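Local coordinates for VIN1 (PDB 6BFI), which binds actin filaments and may play a role in cell-cell adhesion, as a sponge member of the vinculin/alpha-catenin family, at residues D127-E130 with V131-M134; K192-L195 with G196-R199; I242-I245 with I246-Q250. All coordinates share one frame; numbering follows the deposited sequence.

Contact 1. Residues D127-E130 with V131-M134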
loop_
_atom_site.group_PDB
_atom_site.type_symbol
_atom_site.label_atom_id
_atom_site.label_comp_id
_atom_site.label_asym_id
_atom_site.label_seq_id
_atom_site.Cartn_x
_atom_site.Cartn_y
_atom_site.Cartn_z
ATOM N N ASP A 127 -8.394 -12.454 25.961
ATOM C CA ASP A 127 -7.514 -11.830 24.975
ATOM C C ASP A 127 -6.667 -10.729 25.605
ATOM O O ASP A 127 -5.481 -10.585 25.285
ATOM C CB ASP A 127 -8.337 -11.275 23.811
ATOM C CG ASP A 127 -7.468 -10.750 22.680
ATOM O OD1 ASP A 127 -7.129 -11.544 21.777
ATOM O OD2 ASP A 127 -7.123 -9.548 22.692
ATOM N N ARG A 128 -7.260 -9.946 26.511
ATOM C CA ARG A 128 -6.505 -8.912 27.208
ATOM C C ARG A 128 -5.437 -9.520 28.106
ATOM O O ARG A 128 -4.343 -8.960 28.239
ATOM C CB ARG A 128 -7.446 -8.028 28.024
ATOM C CG ARG A 128 -8.164 -6.963 27.217
ATOM C CD ARG A 128 -9.040 -6.107 28.111
ATOM N NE ARG A 128 -10.125 -6.881 28.707
ATOM C CZ ARG A 128 -10.949 -6.418 29.639
ATOM N NH1 ARG A 128 -10.810 -5.178 30.091
ATOM N NH2 ARG A 128 -11.909 -7.194 30.123
ATOM N N SER A 129 -5.737 -10.660 28.733
ATOM C CA SER A 129 -4.721 -11.358 29.515
ATOM C C SER A 129 -3.532 -11.742 28.641
ATOM O O SER A 129 -2.372 -11.468 28.985
ATOM C CB SER A 129 -5.335 -12.594 30.178
ATOM O OG SER A 129 -4.387 -13.278 30.979
ATOM N N GLU A 130 -3.808 -12.362 27.488
ATOM C CA GLU A 130 -2.729 -12.766 26.588
ATOM C C GLU A 130 -1.902 -11.564 26.144
ATOM O O GLU A 130 -0.665 -11.594 26.195
ATOM C CB GLU A 130 -3.304 -13.499 25.375
ATOM C CG GLU A 130 -4.223 -14.664 25.714
ATOM C CD GLU A 130 -3.496 -15.832 26.357
ATOM O OE1 GLU A 130 -2.255 -15.917 26.232
ATOM O OE2 GLU A 130 -4.172 -16.670 26.990
ATOM N N VAL A 131 -2.571 -10.491 25.715
ATOM C CA VAL A 131 -1.846 -9.317 25.235
ATOM C C VAL A 131 -1.011 -8.707 26.354
ATOM O O VAL A 131 0.113 -8.243 26.125
ATOM C CB VAL A 131 -2.822 -8.294 24.624
ATOM C CG1 VAL A 131 -2.096 -7.004 24.277
ATOM C CG2 VAL A 131 -3.481 -8.876 23.384
ATOM N N ARG A 132 -1.533 -8.710 27.584
ATOM C CA ARG A 132 -0.747 -8.215 28.712
ATOM C C ARG A 132 0.515 -9.046 28.914
ATOM O O ARG A 132 1.591 -8.498 29.185
ATOM C CB ARG A 132 -1.589 -8.204 29.989
ATOM C CG ARG A 132 -2.562 -7.039 30.092
ATOM C CD ARG A 132 -3.040 -6.851 31.524
ATOM N NE ARG A 132 -3.595 -8.081 32.084
ATOM C CZ ARG A 132 -4.891 -8.378 32.103
ATOM N NH1 ARG A 132 -5.776 -7.531 31.595
ATOM N NH2 ARG A 132 -5.303 -9.522 32.631
ATOM N N LYS A 133 0.406 -10.371 28.779
ATOM C CA LYS A 133 1.590 -11.221 28.892
ATOM C C LYS A 133 2.617 -10.890 27.811
ATOM O O LYS A 133 3.801 -10.657 28.105
ATOM C CB LYS A 133 1.182 -12.692 28.815
ATOM C CG LYS A 133 2.351 -13.659 28.827
ATOM C CD LYS A 133 1.983 -14.968 28.148
ATOM C CE LYS A 133 1.672 -14.753 26.671
ATOM N NZ LYS A 133 2.835 -14.183 25.932
ATOM N N MET A 134 2.176 -10.862 26.548
ATOM C CA MET A 134 3.092 -10.581 25.443
ATOM C C MET A 134 3.785 -9.235 25.630
ATOM O O MET A 134 5.018 -9.137 25.549
ATOM C CB MET A 134 2.334 -10.612 24.114
ATOM C CG MET A 134 1.450 -11.833 23.933
ATOM S SD MET A 134 0.862 -12.035 22.239
ATOM C CE MET A 134 0.112 -13.659 22.339
#
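Arg132 folds back over Arg128 and Ser129 because its CG lies beside the backbone N, anti to the carbonyl carbon (chi1 -78°), and its chain then bends at chi3 (-54°). The setting is two successive turns of the long helix 102-145 of this all-helical vinculin fold, and the contact is the i to i+4 and i to i+3 packing of an alpha-helix. Four successive backbone bonds of 2.9 to 3.0 Å carry it: Val131 N to Asp127 O, Arg132 N to Arg128 O, Lys133 N to Ser129 O and Met134 N to Glu130 O.

On this frame the Arg132 guanidinium lies with one face above Arg128 O and Ser129 CA, both displaced toward its rim. Arg132 NH2 comes 3.7 Å from Ser129 CA, and Arg132 NH1 lies near Arg128 CB. The polar ends of these side chains have acidic partners elsewhere in the chain: Arg128 forms a salt bridge with Glu73, Ser129 OG is hydrogen-bonded to Asp67, and the pairing of Arg132 with Asp67 and Asp69 is long and weak. Such a spread of carboxylates probably offsets the closeness of two arginines one helical turn apart.

Glu130 and Lys133 are of opposite charge, yet their charged atoms do not meet; Glu130 OE1 stands 5.4 Å from Lys133 NZ and instead passes the CE methylene of that lysine at 4.1 Å. On the inner side, Asp127 is buried and its OD1 makes a salt bridge with Arg178 of helix 154-178. The other carboxylate oxygen, Asp127 OD2, rests 3.8 Å from Val131 CG2, the same methyl that lies 3.2 Å from Asp127 O.

Contact 2. Residues K192-L195 with G196-R199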
loop_
_atom_site.group_PDB
_atom_site.type_symbol
_atom_site.label_atom_id
_atom_site.label_comp_id
_atom_site.label_asym_id
_atom_site.label_seq_id
_atom_site.Cartn_x
_atom_site.Cartn_y
_atom_site.Cartn_z
ATOM N N LYS A 192 4.880 -9.015 11.416
ATOM C CA LYS A 192 5.915 -9.761 10.704
ATOM C C LYS A 192 7.072 -8.858 10.292
ATOM O O LYS A 192 8.243 -9.252 10.387
ATOM C CB LYS A 192 5.318 -10.454 9.478
ATOM C CG LYS A 192 4.380 -11.605 9.807
ATOM C CD LYS A 192 3.876 -12.291 8.546
ATOM C CE LYS A 192 3.052 -11.343 7.688
ATOM N NZ LYS A 192 2.537 -12.006 6.454
ATOM N N SER A 193 6.768 -7.638 9.842
ATOM C CA SER A 193 7.821 -6.731 9.395
ATOM C C SER A 193 8.730 -6.325 10.552
ATOM O O SER A 193 9.962 -6.344 10.424
ATOM C CB SER A 193 7.206 -5.498 8.732
ATOM O OG SER A 193 6.351 -4.812 9.627
ATOM N N GLU A 194 8.143 -5.953 11.694
ATOM C CA GLU A 194 8.973 -5.579 12.837
ATOM C C GLU A 194 9.759 -6.775 13.364
ATOM O O GLU A 194 10.900 -6.623 13.820
ATOM C CB GLU A 194 8.115 -4.965 13.941
ATOM C CG GLU A 194 7.188 -3.850 13.476
ATOM C CD GLU A 194 7.920 -2.700 12.801
ATOM O OE1 GLU A 194 9.080 -2.420 13.172
ATOM O OE2 GLU A 194 7.328 -2.072 11.896
ATOM N N LEU A 195 9.167 -7.971 13.310
ATOM C CA LEU A 195 9.909 -9.185 13.635
ATOM C C LEU A 195 11.149 -9.313 12.760
ATOM O O LEU A 195 12.255 -9.566 13.257
ATOM C CB LEU A 195 9.010 -10.411 13.478
ATOM C CG LEU A 195 8.007 -10.687 14.598
ATOM C CD1 LEU A 195 7.079 -11.827 14.209
ATOM C CD2 LEU A 195 8.739 -11.006 15.892
ATOM N N GLY A 196 10.981 -9.132 11.448
ATOM C CA GLY A 196 12.131 -9.143 10.559
ATOM C C GLY A 196 13.171 -8.109 10.945
ATOM O O GLY A 196 14.374 -8.393 10.945
ATOM N N THR A 197 12.720 -6.899 11.299
ATOM C CA THR A 197 13.652 -5.853 11.714
ATOM C C THR A 197 14.489 -6.299 12.909
ATOM O O THR A 197 15.720 -6.178 12.897
ATOM C CB THR A 197 12.892 -4.567 12.040
ATOM O OG1 THR A 197 12.392 -3.984 10.831
ATOM C CG2 THR A 197 13.807 -3.567 12.737
ATOM N N VAL A 198 13.839 -6.830 13.946
ATOM C CA VAL A 198 14.576 -7.262 15.133
ATOM C C VAL A 198 15.563 -8.370 14.776
ATOM O O VAL A 198 16.745 -8.328 15.160
ATOM C CB VAL A 198 13.599 -7.706 16.238
ATOM C CG1 VAL A 198 14.363 -8.214 17.445
ATOM C CG2 VAL A 198 12.688 -6.557 16.632
ATOM N N ARG A 199 15.101 -9.364 14.010
ATOM C CA ARG A 199 15.943 -10.511 13.684
ATOM C C ARG A 199 17.174 -10.098 12.883
ATOM O O ARG A 199 18.261 -10.657 13.073
ATOM C CB ARG A 199 15.131 -11.559 12.921
ATOM C CG ARG A 199 14.898 -12.849 13.698
ATOM C CD ARG A 199 14.244 -13.920 12.835
ATOM N NE ARG A 199 12.793 -13.773 12.756
ATOM C CZ ARG A 199 11.931 -14.465 13.496
ATOM N NH1 ARG A 199 12.373 -15.354 14.374
ATOM N NH2 ARG A 199 10.626 -14.269 13.358
#
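Thr197 reaches back to Ser193 twice, and those two bonds introduce the hydrogen bonding that dominates this part of helix 185-215. Thr197 N gives a bond of 2.9 Å to Ser193 O, and Thr197 OG1 adds a weak second one to the same oxygen at 3.4 Å. The hydroxyl can do so because OG1 sits beside the backbone N, anti to the carbonyl carbon (chi1 -71°), which tips it toward the preceding turn. Ser193 O therefore accepts from both donors of one residue. The remaining i to i+4 bonds, Gly196 N to Lys192 O, Val198 N to Glu194 O and Arg199 N to Leu195 O, keep the helix regular. Ser193 spends its own hydroxyl on the same helix, bonding to Met190 O and Gln189 O.

Van der Waals contacts between the two halves are mainly those of aliphatic carbons with a carbonyl oxygen. Val198 places CG2 3.3 Å from Glu194 O, and Thr197 CB lies 3.4 Å from that same oxygen.

Charged groups add little. In one of two conformers, and so with some doubt, Arg199 NH2 makes a loose, oblique approach to Leu195 CB at 4.2 Å, while the ion pair of Arg199 with Glu176 is long and weak.

This part of the helix packs between two neighbours in a helical bundle. Toward helix 154-178, Leu195 packs on Val175, and Val198 meets Met172; toward helix 224-249, Glu194 and Thr197 touch Ala241 and Val198 touches Leu238. Buried Val198 thus contacts both helices.

Contact 3. Residues I242-I245 with I246-Q250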
loop_
_atom_site.group_PDB
_atom_site.type_symbol
_atom_site.label_atom_id
_atom_site.label_comp_id
_atom_site.label_asym_id
_atom_site.label_seq_id
_atom_site.Cartn_x
_atom_site.Cartn_y
_atom_site.Cartn_z
ATOM N N ILE A 242 10.417 -2.616 18.660
ATOM C CA ILE A 242 9.705 -3.287 19.743
ATOM C C ILE A 242 8.540 -2.432 20.231
ATOM O O ILE A 242 7.478 -2.958 20.591
ATOM C CB ILE A 242 10.677 -3.642 20.882
ATOM C CG1 ILE A 242 11.701 -4.665 20.396
ATOM C CG2 ILE A 242 9.923 -4.190 22.088
ATOM C CD1 ILE A 242 12.691 -5.100 21.472
ATOM N N GLU A 243 8.713 -1.106 20.248
ATOM C CA GLU A 243 7.599 -0.216 20.566
ATOM C C GLU A 243 6.431 -0.445 19.615
ATOM O O GLU A 243 5.274 -0.549 20.043
ATOM C CB GLU A 243 8.048 1.245 20.504
ATOM C CG GLU A 243 8.705 1.760 21.767
ATOM C CD GLU A 243 7.725 1.916 22.912
ATOM O OE1 GLU A 243 6.662 2.537 22.704
ATOM O OE2 GLU A 243 8.018 1.415 24.019
ATOM N N GLU A 244 6.719 -0.533 18.314
ATOM C CA GLU A 244 5.652 -0.729 17.340
ATOM C C GLU A 244 5.004 -2.097 17.500
ATOM O O GLU A 244 3.782 -2.226 17.367
ATOM C CB GLU A 244 6.190 -0.544 15.920
ATOM C CG GLU A 244 5.115 -0.526 14.840
ATOM C CD GLU A 244 4.246 0.719 14.888
ATOM O OE1 GLU A 244 4.571 1.655 15.647
ATOM O OE2 GLU A 244 3.231 0.762 14.162
ATOM N N ILE A 245 5.803 -3.129 17.785
ATOM C CA ILE A 245 5.232 -4.443 18.078
ATOM C C ILE A 245 4.259 -4.346 19.245
ATOM O O ILE A 245 3.163 -4.916 19.206
ATOM C CB ILE A 245 6.346 -5.469 18.358
ATOM C CG1 ILE A 245 6.928 -5.999 17.051
ATOM C CG2 ILE A 245 5.817 -6.626 19.191
ATOM C CD1 ILE A 245 8.068 -6.976 17.243
ATOM N N ILE A 246 4.640 -3.615 20.295
ATOM C CA ILE A 246 3.764 -3.470 21.454
ATOM C C ILE A 246 2.488 -2.733 21.070
ATOM O O ILE A 246 1.395 -3.072 21.538
ATOM C CB ILE A 246 4.511 -2.763 22.602
ATOM C CG1 ILE A 246 5.653 -3.643 23.109
ATOM C CG2 ILE A 246 3.558 -2.423 23.743
ATOM C CD1 ILE A 246 6.525 -2.978 24.155
ATOM N N ARG A 247 2.603 -1.722 20.204
ATOM C CA ARG A 247 1.428 -0.947 19.817
ATOM C C ARG A 247 0.460 -1.784 18.989
ATOM O O ARG A 247 -0.752 -1.769 19.229
ATOM C CB ARG A 247 1.854 0.303 19.046
ATOM C CG ARG A 247 0.720 1.290 18.825
ATOM C CD ARG A 247 1.118 2.400 17.867
ATOM N NE ARG A 247 1.315 1.899 16.510
ATOM C CZ ARG A 247 0.343 1.783 15.608
ATOM N NH1 ARG A 247 -0.899 2.131 15.918
ATOM N NH2 ARG A 247 0.614 1.316 14.396
ATOM N N VAL A 248 0.980 -2.521 18.005
ATOM C CA VAL A 248 0.125 -3.341 17.153
ATOM C C VAL A 248 -0.468 -4.502 17.939
ATOM O O VAL A 248 -1.607 -4.915 17.686
ATOM C CB VAL A 248 0.917 -3.827 15.925
ATOM C CG1 VAL A 248 0.041 -4.682 15.023
ATOM C CG2 VAL A 248 1.478 -2.640 15.156
ATOM N N LEU A 249 0.285 -5.041 18.903
ATOM C CA LEU A 249 -0.231 -6.109 19.752
ATOM C C LEU A 249 -1.492 -5.684 20.492
ATOM O O LEU A 249 -2.370 -6.515 20.747
ATOM C CB LEU A 249 0.840 -6.548 20.757
ATOM C CG LEU A 249 1.774 -7.689 20.351
ATOM C CD1 LEU A 249 2.895 -7.862 21.368
ATOM C CD2 LEU A 249 0.990 -8.977 20.205
ATOM N N GLN A 250 -1.605 -4.402 20.833
ATOM C CA GLN A 250 -2.704 -3.899 21.644
ATOM C C GLN A 250 -3.847 -3.320 20.819
ATOM O O GLN A 250 -4.828 -2.841 21.399
ATOM C CB GLN A 250 -2.186 -2.843 22.625
ATOM C CG GLN A 250 -1.204 -3.391 23.653
ATOM C CD GLN A 250 -0.623 -2.311 24.545
ATOM O OE1 GLN A 250 -0.435 -1.173 24.117
ATOM N NE2 GLN A 250 -0.337 -2.664 25.795
#
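Glu244 and Arg247 lie side by side and point the same way along one flank of helix 224-249, three residues apart, and their charged ends join in a salt bridge. Glu244 OE2 accepts from Arg247 NH2 at 2.7 Å, on the syn side of the carboxylate though 31° out of its plane, whereas relative to the arginine the oxygen lies in the guanidinium plane. The two flat groups are turned 45° against each other. Arg247 NE makes weak bonds to Glu244 OE2 at 3.2 Å and to Glu244 OE1 at 3.4 Å. Both chains leave the backbone with CG anti to N, and each then bends, Glu244 at chi2 and Arg247 at chi3, bringing the carboxylate to the guanidinium edge. Both side chains also touch Met190 of helix 185-215.

Ile245 and Leu249 are likewise aligned, but on a buried flank; Ile245 CG2 meets Leu249 CD1 at 3.8 Å. Ile242 and Ile246 instead slant across one another, and Ile242 CG2 and Ile246 CD1 approach to 4.2 Å. Ile246 CG1 also lies 3.2 Å from Ile242 O, the carbonyl that accepts the bond from Ile246 N.

Glu243 turns to helix 102-145, where its OE2 makes a salt bridge with Arg139 and a hydrogen bond with Gln142. Ile246 packs on Cys138 of that helix, and Ile245 on Val175 of helix 154-178. Aliphatic residues at i to i+4 spacing inside, with an i to i+3 Glu-Arg salt bridge on a more exposed flank, make this an amphipathic alpha-helix of a vinculin-family helical bundle.

The three contacts illustrate how one local geometry, the alpha-helical turn, carries different side-chain chemistry in different surroundings. Contact 3 is the buried one, rich in aliphatic side chains; contacts 1 and 2 are only partly buried. Helix 154-178 is a neighbour common to all three. Contact 3 lies between the others and touches both: Met134 SD of contact 1 meets Leu249 CD2 at 3.7 Å, and Glu194 CB of contact 2 meets Ile245 CG1 at 3.5 Å. Contacts 1 and 2 do not touch. Asp127 and Arg128 of contact 1 form salt bridges with other helices; in contact 2 a threonine hydroxyl adds a weak bond to a backbone oxygen; contact 3 alone closes a salt bridge between its own segments.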